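Local coordinates for protein putative polysaccharide binding proteins (DUF1812) (Bacteroides thetaiotaomicron VPI-5482, PDB 3GF8) that probably helps to assemble or anchor fimbriae at the outer membrane, as a lipoprotein of the FimB/Mfa2 family, at residues S17-Y22 and F28-H33; K38-V43 and Y89-L94; A81-R86 and I143-D148. All blocks are in the same frame, centred on the assembly; numbering follows the deposited sequence.

Contact 1: residues S17-Y22 and F28-H33; sequences SVKFKY and FADAFH
An Asx turn at D30, on the approach to the short helix 32-35, meets the backbone of Y22, in segment 17-22. In the turn, D30 OD1 accepts from F32 N at 3.1 Å. The same oxygen accepts from Y22 N at 2.7 Å, in a nearly straight bond on the anti side of the carboxylate and tilted out of its plane. The two N-H groups reach OD1 from opposite faces of that plane, which should limit its freedom to turn. D30 CG stands anti to the backbone N (chi1 179°), and this carries the carboxylate across to the Y22 amide. A return bond runs from A31 N to Y22 O at 2.7 Å, with the donor above the carbonyl plane. Y22 is thus held through both its N-H and its carbonyl. Its ring carbon CD2 rests against A31 CB, and W124 meets the ring edge-to-face.

Beside the turn, F32 packs against the strand. F20 O lies 3.6 Å above one face of the F32 ring, and F20 CB touches F32 CE1 at 3.5 Å. The two ring planes lie within 14° of each other, but the offset leaves little overlap. V39 of strand 38-44 touches both. A water donates to D30 OD2 at 2.6 Å and to F20 O, and accepts from K19 NZ. K19 NZ itself stays 4.4 Å from D30 OD2, too far for a salt bridge.

Contact 2: residues K38-V43 and Y89-L94; sequences KVELYV and YDITSL
The backbones of E40 and I91 run well apart, with 10.8 Å between E40 CA and I91 CA, and no hydrogen bond joins the two segments directly. A few side chains and one water link them. Y42 and E40, two residues apart on one strand, both project toward I91. The phenol oxygen does most of the touching: Y42 OH lies 3.4 Å from I91 CG2. The ring carbon behind it is also near, with Y42 CZ 4.2 Å from I91 CG2. I91 CG2 stands anti to its own backbone N, while CG1 lies beside that N (chi1 -56°), and the extended chi2 carries CD1 on toward E40. E40 runs alongside I91 in the opposite sense, with OE1 3.9 Å from I91 CD1.

The contact joins strand 38-44, which pairs with 50-57 and 75-83, to strand 89-91, an outer strand of a small antiparallel sheet with 105-108 and 180-182.

Y42 OH donates to E40 OE1 at 2.5 Å, from above the carboxylate plane. It also accepts from a water at the ring edge, in the ring plane. That water donates to T92 O at 2.8 Å, so it bridges the segments. A phenylalanine in place of Y42 would probably leave E40 OE1 without its hydroxyl partner and cut the water link to T92 O. The other carboxylate oxygen, E40 OE2, forms a salt bridge with K53 of strand 50-57.

Contact 3: residues A81-R86 and I143-D148; sequences AWAGAR and INLIRD
A81 and I143 meet through their methyl groups, with A81 CB 4.3 Å from I143 CG2. Two residues on, A83 CB lies 4.2 Å from L145 CD1. L145 CG stands anti to its carbonyl carbon (chi1 -67°), and the CD1 branch extends from there to the alanine. W82 sets off from the backbone in the other direction, yet the far end of its indole reaches D148. D148 OD2 sits at the edge of the ring, in its plane, 3.4 Å from W82 CZ3 and 3.8 Å from W82 CH2. The ring and carboxylate planes are turned 64° apart.

Strands 75-83 and 139-158 do not pair here but bracket strand 124-133, whose G126 and W124 make backbone hydrogen bonds to A81 and A83. They curl enough for their apolar side chains to meet, consistent with the transthyretin-like beta fold of the Mfa2 family. On that side, F20 touches A81 and I143, V39 touches A83, and L41 touches I143. On the W82 side, Y125 meets the indole edge-to-face and also touches D148. N185 ND2 bonds to D148 OD1, the carboxylate oxygen turned from this contact, and R216 adds a weak, long ion pair there.

L145 reaches furthest, through CD1; I143 uses its short CG2 branch. At D148 no hydrogen bond crosses. The carboxylate oxygen faces ring C-H groups, which would give a weak electrostatic attraction at most.

From the N terminus, contact 1 comes first and closes a short loop, residues 23-27, between strand 16-21 and helix 32-35. Strand 38-44 follows that helix and opens contact 2. Before contact 2 closes at 89-94, segment 81-86 has opened contact 3, which closes at 143-148. Contacts 2 and 3 therefore cross along the chain, while contact 1 precedes both. In space, strands 16-21, 38-44, 75-83 and 139-158 bring them together. K19 O with I143 N, and K21 NZ with N144 OD1, join contact 1 to contact 3. K38 meets G84 and A85 between contacts 2 and 3. Segment 89-94 alone brings in the small three-stranded sheet.

Contact 1: residues S17-Y22 and F28-H33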
loop_
_atom_site.group_PDB
_atom_site.type_symbol
_atom_site.label_atom_id
_atom_site.label_comp_id
_atom_site.label_asym_id
_atom_site.label_seq_id
_atom_site.Cartn_x
_atom_site.Cartn_y
_atom_site.Cartn_z
ATOM N N SER A 17 -11.455 24.256 -7.450
ATOM C CA SER A 17 -11.931 22.950 -6.951
ATOM C C SER A 17 -10.906 21.876 -7.180
ATOM O O SER A 17 -10.106 21.983 -8.100
ATOM C CB SER A 17 -13.179 22.529 -7.700
ATOM O OG SER A 17 -14.270 23.251 -7.195
ATOM N N VAL A 18 -10.948 20.816 -6.372
ATOM C CA VAL A 18 -10.035 19.692 -6.528
ATOM C C VAL A 18 -10.852 18.451 -6.739
ATOM O O VAL A 18 -11.790 18.194 -6.011
ATOM C CB VAL A 18 -9.072 19.513 -5.323
ATOM C CG1 VAL A 18 -8.224 18.259 -5.505
ATOM C CG2 VAL A 18 -8.190 20.739 -5.155
ATOM N N LYS A 19 -10.524 17.721 -7.797
ATOM C CA LYS A 19 -11.100 16.427 -8.074
ATOM C C LYS A 19 -10.041 15.406 -7.682
ATOM O O LYS A 19 -8.867 15.573 -8.029
ATOM C CB LYS A 19 -11.398 16.330 -9.566
ATOM C CG LYS A 19 -11.926 14.982 -10.061
ATOM C CD LYS A 19 -12.528 15.117 -11.454
ATOM C CE LYS A 19 -13.335 13.879 -11.884
ATOM N NZ LYS A 19 -12.475 12.669 -11.930
ATOM N N PHE A 20 -10.440 14.375 -6.938
ATOM C CA PHE A 20 -9.532 13.264 -6.619
ATOM C C PHE A 20 -9.892 12.068 -7.468
ATOM O O PHE A 20 -11.082 11.727 -7.615
ATOM C CB PHE A 20 -9.650 12.866 -5.154
ATOM C CG PHE A 20 -9.297 13.964 -4.198
ATOM C CD1 PHE A 20 -10.244 14.920 -3.837
ATOM C CD2 PHE A 20 -8.020 14.059 -3.686
ATOM C CE1 PHE A 20 -9.912 15.926 -2.945
ATOM C CE2 PHE A 20 -7.688 15.066 -2.821
ATOM C CZ PHE A 20 -8.643 16.002 -2.452
ATOM N N LYS A 21 -8.892 11.411 -8.046
ATOM C CA LYS A 21 -9.203 10.149 -8.770
ATOM C C LYS A 21 -8.337 9.015 -8.293
ATOM O O LYS A 21 -7.204 9.247 -7.871
ATOM C CB LYS A 21 -9.091 10.326 -10.284
ATOM C CG LYS A 21 -7.693 10.681 -10.861
ATOM C CD LYS A 21 -7.761 10.694 -12.406
ATOM C CE LYS A 21 -6.442 10.871 -13.068
ATOM N NZ LYS A 21 -5.591 9.715 -12.825
ATOM N N TYR A 22 -8.884 7.793 -8.386
ATOM C CA TYR A 22 -8.179 6.573 -8.087
ATOM C C TYR A 22 -8.411 5.582 -9.213
ATOM O O TYR A 22 -9.230 4.661 -9.079
ATOM C CB TYR A 22 -8.609 5.979 -6.719
ATOM C CG TYR A 22 -8.006 4.627 -6.450
ATOM C CD1 TYR A 22 -6.649 4.360 -6.713
ATOM C CD2 TYR A 22 -8.788 3.588 -5.985
ATOM C CE1 TYR A 22 -6.104 3.060 -6.482
ATOM C CE2 TYR A 22 -8.256 2.331 -5.756
ATOM C CZ TYR A 22 -6.927 2.064 -6.014
ATOM O OH TYR A 22 -6.457 0.781 -5.769
ATOM N N PHE A 28 -7.775 -0.339 -14.272
ATOM C CA PHE A 28 -7.574 0.842 -15.127
ATOM C C PHE A 28 -8.818 1.736 -15.176
ATOM O O PHE A 28 -9.132 2.305 -16.214
ATOM C CB PHE A 28 -7.176 0.400 -16.550
ATOM C CG PHE A 28 -5.831 -0.180 -16.610
ATOM C CD1 PHE A 28 -5.605 -1.453 -16.143
ATOM C CD2 PHE A 28 -4.761 0.571 -17.031
ATOM C CE1 PHE A 28 -4.331 -1.987 -16.122
ATOM C CE2 PHE A 28 -3.482 0.030 -17.036
ATOM C CZ PHE A 28 -3.272 -1.255 -16.584
ATOM N N ALA A 29 -9.511 1.876 -14.056
ATOM C CA ALA A 29 -10.744 2.661 -14.005
ATOM C C ALA A 29 -10.862 3.340 -12.643
ATOM O O ALA A 29 -10.304 2.858 -11.655
ATOM C CB ALA A 29 -11.927 1.757 -14.282
ATOM N N ASP A 30 -11.542 4.481 -12.595
ATOM C CA ASP A 30 -11.550 5.303 -11.405
ATOM C C ASP A 30 -12.446 4.684 -10.341
ATOM O O ASP A 30 -13.626 4.521 -10.588
ATOM C CB ASP A 30 -12.065 6.703 -11.716
ATOM C CG ASP A 30 -12.105 7.600 -10.479
ATOM O OD1 ASP A 30 -11.343 7.350 -9.516
ATOM O OD2 ASP A 30 -12.919 8.540 -10.465
ATOM N N ALA A 31 -11.891 4.350 -9.164
ATOM C CA ALA A 31 -12.687 3.752 -8.063
ATOM C C ALA A 31 -12.782 4.662 -6.835
ATOM O O ALA A 31 -13.157 4.216 -5.742
ATOM C CB ALA A 31 -12.129 2.356 -7.671
ATOM N N PHE A 32 -12.472 5.942 -7.013
ATOM C CA PHE A 32 -12.493 6.881 -5.895
ATOM C C PHE A 32 -13.774 6.772 -5.065
ATOM O O PHE A 32 -13.739 6.409 -3.879
ATOM C CB PHE A 32 -12.329 8.317 -6.363
ATOM C CG PHE A 32 -12.390 9.315 -5.227
ATOM C CD1 PHE A 32 -11.298 9.494 -4.387
ATOM C CD2 PHE A 32 -13.560 10.016 -4.957
ATOM C CE1 PHE A 32 -11.354 10.380 -3.324
ATOM C CE2 PHE A 32 -13.627 10.892 -3.883
ATOM C CZ PHE A 32 -12.523 11.083 -3.072
ATOM N N HIS A 33 -14.896 7.111 -5.682
ATOM C CA HIS A 33 -16.181 7.201 -4.969
ATOM C C HIS A 33 -16.527 5.880 -4.287
ATOM O O HIS A 33 -17.153 5.896 -3.238
ATOM C CB HIS A 33 -17.309 7.579 -5.917
ATOM C CG HIS A 33 -17.522 6.559 -6.982
ATOM N ND1 HIS A 33 -16.659 6.422 -8.053
ATOM C CD2 HIS A 33 -18.429 5.560 -7.093
ATOM C CE1 HIS A 33 -17.039 5.391 -8.788
ATOM N NE2 HIS A 33 -18.110 4.851 -8.228
HETATM O O HOH W 1 -12.759 10.945 -9.630
#

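Contact 2: residues K38-V43 and Y89-L94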
loop_
_atom_site.group_PDB
_atom_site.type_symbol
_atom_site.label_atom_id
_atom_site.label_comp_id
_atom_site.label_asym_id
_atom_site.label_seq_id
_atom_site.Cartn_x
_atom_site.Cartn_y
_atom_site.Cartn_z
ATOM N N LYS A 38 -11.858 9.309 2.859
ATOM C CA LYS A 38 -11.273 10.516 3.468
ATOM C C LYS A 38 -10.132 10.993 2.615
ATOM O O LYS A 38 -9.283 10.203 2.181
ATOM C CB LYS A 38 -10.795 10.226 4.900
ATOM C CG LYS A 38 -10.003 11.391 5.576
ATOM C CD LYS A 38 -9.491 11.019 6.979
ATOM C CE LYS A 38 -8.707 12.149 7.595
ATOM N NZ LYS A 38 -8.076 11.778 8.889
ATOM N N VAL A 39 -10.111 12.296 2.357
ATOM C CA VAL A 39 -9.003 12.916 1.644
ATOM C C VAL A 39 -8.511 14.050 2.524
ATOM O O VAL A 39 -9.314 14.698 3.211
ATOM C CB VAL A 39 -9.429 13.386 0.256
ATOM C CG1 VAL A 39 -9.737 12.194 -0.640
ATOM C CG2 VAL A 39 -10.706 14.316 0.333
ATOM N N GLU A 40 -7.196 14.280 2.531
ATOM C CA GLU A 40 -6.655 15.421 3.210
ATOM C C GLU A 40 -5.649 16.081 2.283
ATOM O O GLU A 40 -4.589 15.512 1.968
ATOM C CB GLU A 40 -6.053 15.012 4.536
ATOM C CG GLU A 40 -5.511 16.193 5.401
ATOM C CD GLU A 40 -5.154 15.750 6.838
ATOM O OE1 GLU A 40 -4.129 15.037 7.058
ATOM O OE2 GLU A 40 -5.927 16.090 7.745
ATOM N N LEU A 41 -6.022 17.271 1.818
ATOM C CA LEU A 41 -5.233 18.033 0.838
ATOM C C LEU A 41 -4.245 18.929 1.588
ATOM O O LEU A 41 -4.631 19.640 2.506
ATOM C CB LEU A 41 -6.149 18.907 -0.034
ATOM C CG LEU A 41 -5.516 19.591 -1.259
ATOM C CD1 LEU A 41 -5.308 18.615 -2.382
ATOM C CD2 LEU A 41 -6.356 20.784 -1.731
ATOM N N TYR A 42 -2.987 18.893 1.179
ATOM C CA TYR A 42 -1.959 19.762 1.732
ATOM C C TYR A 42 -1.640 20.835 0.670
ATOM O O TYR A 42 -1.419 20.496 -0.499
ATOM C CB TYR A 42 -0.729 18.896 2.102
ATOM C CG TYR A 42 -0.972 18.070 3.349
ATOM C CD1 TYR A 42 -1.762 16.934 3.313
ATOM C CD2 TYR A 42 -0.465 18.472 4.590
ATOM C CE1 TYR A 42 -2.039 16.202 4.484
ATOM C CE2 TYR A 42 -0.706 17.733 5.746
ATOM C CZ TYR A 42 -1.503 16.606 5.687
ATOM O OH TYR A 42 -1.744 15.885 6.831
ATOM N N VAL A 43 -1.611 22.104 1.074
ATOM C CA VAL A 43 -1.354 23.225 0.163
ATOM C C VAL A 43 -0.105 23.994 0.576
ATOM O O VAL A 43 0.049 24.392 1.723
ATOM C CB VAL A 43 -2.541 24.178 0.087
ATOM C CG1 VAL A 43 -2.226 25.366 -0.871
ATOM C CG2 VAL A 43 -3.788 23.440 -0.371
ATOM N N TYR A 89 -1.874 5.835 11.454
ATOM C CA TYR A 89 -0.756 6.603 10.970
ATOM C C TYR A 89 -0.618 7.899 11.740
ATOM O O TYR A 89 -1.618 8.507 12.078
ATOM C CB TYR A 89 -0.984 6.920 9.500
ATOM C CG TYR A 89 -1.478 5.751 8.705
ATOM C CD1 TYR A 89 -0.603 4.766 8.304
ATOM C CD2 TYR A 89 -2.808 5.624 8.342
ATOM C CE1 TYR A 89 -1.014 3.676 7.564
ATOM C CE2 TYR A 89 -3.231 4.534 7.577
ATOM C CZ TYR A 89 -2.320 3.560 7.190
ATOM O OH TYR A 89 -2.686 2.426 6.447
ATOM N N ASP A 90 0.630 8.299 12.004
ATOM C CA ASP A 90 0.945 9.680 12.397
ATOM C C ASP A 90 1.488 10.414 11.217
ATOM O O ASP A 90 2.480 9.977 10.620
ATOM C CB ASP A 90 2.000 9.731 13.513
ATOM C CG ASP A 90 1.475 9.157 14.828
ATOM O OD1 ASP A 90 0.361 9.548 15.280
ATOM O OD2 ASP A 90 2.167 8.292 15.388
ATOM N N ILE A 91 0.862 11.539 10.902
ATOM C CA ILE A 91 1.352 12.433 9.866
ATOM C C ILE A 91 1.884 13.644 10.618
ATOM O O ILE A 91 1.197 14.193 11.464
ATOM C CB ILE A 91 0.232 12.854 8.892
ATOM C CG1 ILE A 91 -0.442 11.607 8.260
ATOM C CG2 ILE A 91 0.796 13.803 7.817
ATOM C CD1 ILE A 91 -1.839 11.880 7.532
ATOM N N THR A 92 3.111 14.054 10.339
ATOM C CA THR A 92 3.692 15.215 11.022
ATOM C C THR A 92 2.777 16.446 10.882
ATOM O O THR A 92 2.103 16.630 9.848
ATOM C CB THR A 92 5.101 15.526 10.484
ATOM O OG1 THR A 92 5.054 15.572 9.080
ATOM C CG2 THR A 92 6.115 14.414 10.840
ATOM N N SER A 93 2.733 17.268 11.924
ATOM C CA SER A 93 2.012 18.555 11.874
ATOM C C SER A 93 2.906 19.688 11.543
ATOM O O SER A 93 3.927 19.926 12.212
ATOM C CB SER A 93 1.366 18.917 13.201
ATOM O OG SER A 93 0.642 17.833 13.629
ATOM N N LEU A 94 2.463 20.435 10.552
ATOM C CA LEU A 94 3.272 21.471 9.931
ATOM C C LEU A 94 2.849 22.837 10.457
ATOM O O LEU A 94 1.726 23.037 10.926
ATOM C CB LEU A 94 3.110 21.393 8.401
ATOM C CG LEU A 94 3.651 20.137 7.689
ATOM C CD1 LEU A 94 3.721 20.392 6.192
ATOM C CD2 LEU A 94 5.002 19.614 8.184
HETATM O O HOH W 2 -0.579 17.055 9.056
#

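Contact 3: residues A81-R86 and I143-D148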
loop_
_atom_site.group_PDB
_atom_site.type_symbol
_atom_site.label_atom_id
_atom_site.label_comp_id
_atom_site.label_asym_id
_atom_site.label_seq_id
_atom_site.Cartn_x
_atom_site.Cartn_y
_atom_site.Cartn_z
ATOM N N ALA A 81 -1.832 15.137 -1.461
ATOM C CA ALA A 81 -2.781 14.662 -0.481
ATOM C C ALA A 81 -2.391 13.312 0.112
ATOM O O ALA A 81 -1.571 12.604 -0.447
ATOM C CB ALA A 81 -4.169 14.595 -1.070
ATOM N N TRP A 82 -2.952 13.019 1.294
ATOM C CA TRP A 82 -3.015 11.663 1.832
ATOM C C TRP A 82 -4.493 11.368 2.011
ATOM O O TRP A 82 -5.266 12.213 2.477
ATOM C CB TRP A 82 -2.323 11.560 3.183
ATOM C CG TRP A 82 -0.845 11.570 3.140
ATOM C CD1 TRP A 82 -0.016 12.571 3.584
ATOM C CD2 TRP A 82 0.011 10.525 2.646
ATOM N NE1 TRP A 82 1.299 12.208 3.387
ATOM C CE2 TRP A 82 1.344 10.961 2.820
ATOM C CE3 TRP A 82 -0.221 9.259 2.084
ATOM C CZ2 TRP A 82 2.437 10.186 2.442
ATOM C CZ3 TRP A 82 0.856 8.488 1.714
ATOM C CH2 TRP A 82 2.171 8.942 1.898
ATOM N N ALA A 83 -4.893 10.175 1.591
ATOM C CA ALA A 83 -6.284 9.792 1.612
ATOM C C ALA A 83 -6.391 8.494 2.404
ATOM O O ALA A 83 -5.513 7.638 2.336
ATOM C CB ALA A 83 -6.846 9.633 0.175
ATOM N N GLY A 84 -7.490 8.375 3.152
ATOM C CA GLY A 84 -7.695 7.251 4.047
ATOM C C GLY A 84 -6.970 7.257 5.393
ATOM O O GLY A 84 -7.213 6.356 6.175
ATOM N N ALA A 85 -6.097 8.246 5.682
ATOM C CA ALA A 85 -5.246 8.172 6.884
ATOM C C ALA A 85 -6.079 8.471 8.126
ATOM O O ALA A 85 -6.676 9.541 8.247
ATOM C CB ALA A 85 -4.007 9.094 6.802
ATOM N N ARG A 86 -6.147 7.495 9.023
ATOM C CA ARG A 86 -6.859 7.654 10.298
ATOM C C ARG A 86 -5.952 7.182 11.420
ATOM O O ARG A 86 -4.786 7.589 11.461
ATOM C CB ARG A 86 -8.200 6.929 10.260
ATOM C CG ARG A 86 -9.149 7.523 9.213
ATOM C CD ARG A 86 -10.460 6.765 9.221
ATOM N NE ARG A 86 -11.374 7.161 8.161
ATOM C CZ ARG A 86 -12.273 8.128 8.261
ATOM N NH1 ARG A 86 -12.388 8.825 9.379
ATOM N NH2 ARG A 86 -13.052 8.415 7.228
ATOM N N ILE A 143 -6.191 15.564 -8.298
ATOM C CA ILE A 143 -5.211 14.776 -7.542
ATOM C C ILE A 143 -5.283 13.301 -7.950
ATOM O O ILE A 143 -6.342 12.696 -7.986
ATOM C CB ILE A 143 -5.365 14.927 -6.028
ATOM C CG1 ILE A 143 -5.040 16.376 -5.622
ATOM C CG2 ILE A 143 -4.360 14.013 -5.306
ATOM C CD1 ILE A 143 -3.471 16.694 -5.695
ATOM N N ASN A 144 -4.127 12.752 -8.301
ATOM C CA ASN A 144 -4.023 11.351 -8.657
ATOM C C ASN A 144 -3.554 10.481 -7.474
ATOM O O ASN A 144 -2.498 10.733 -6.909
ATOM C CB ASN A 144 -3.073 11.163 -9.826
ATOM C CG ASN A 144 -3.073 9.760 -10.313
ATOM O OD1 ASN A 144 -4.113 9.222 -10.656
ATOM N ND2 ASN A 144 -1.916 9.125 -10.280
ATOM N N LEU A 145 -4.348 9.459 -7.153
ATOM C CA LEU A 145 -4.143 8.642 -5.948
ATOM C C LEU A 145 -3.528 7.298 -6.268
ATOM O O LEU A 145 -3.973 6.594 -7.207
ATOM C CB LEU A 145 -5.470 8.393 -5.214
ATOM C CG LEU A 145 -6.077 9.640 -4.604
ATOM C CD1 LEU A 145 -7.482 9.335 -3.963
ATOM C CD2 LEU A 145 -5.080 10.222 -3.634
ATOM N N ILE A 146 -2.543 6.943 -5.449
ATOM C CA ILE A 146 -1.800 5.693 -5.551
ATOM C C ILE A 146 -1.942 4.918 -4.246
ATOM O O ILE A 146 -1.649 5.453 -3.159
ATOM C CB ILE A 146 -0.306 6.013 -5.796
ATOM C CG1 ILE A 146 -0.139 6.707 -7.167
ATOM C CG2 ILE A 146 0.566 4.744 -5.711
ATOM C CD1 ILE A 146 1.226 7.117 -7.422
ATOM N N ARG A 147 -2.342 3.653 -4.343
ATOM C CA ARG A 147 -2.583 2.865 -3.160
ATOM C C ARG A 147 -1.287 2.390 -2.597
ATOM O O ARG A 147 -0.453 1.841 -3.323
ATOM C CB ARG A 147 -3.513 1.685 -3.427
ATOM C CG ARG A 147 -3.901 0.983 -2.159
ATOM C CD ARG A 147 -5.123 0.074 -2.316
ATOM N NE ARG A 147 -5.139 -0.932 -1.259
ATOM C CZ ARG A 147 -6.070 -1.860 -1.118
ATOM N NH1 ARG A 147 -7.070 -1.964 -1.978
ATOM N NH2 ARG A 147 -5.999 -2.704 -0.111
ATOM N N ASP A 148 -1.117 2.607 -1.288
ATOM C CA ASP A 148 0.154 2.310 -0.622
ATOM C C ASP A 148 0.105 1.062 0.269
ATOM O O ASP A 148 1.150 0.443 0.571
ATOM C CB ASP A 148 0.568 3.520 0.238
ATOM C CG ASP A 148 1.330 4.587 -0.542
ATOM O OD1 ASP A 148 1.635 4.404 -1.743
ATOM O OD2 ASP A 148 1.634 5.629 0.071
#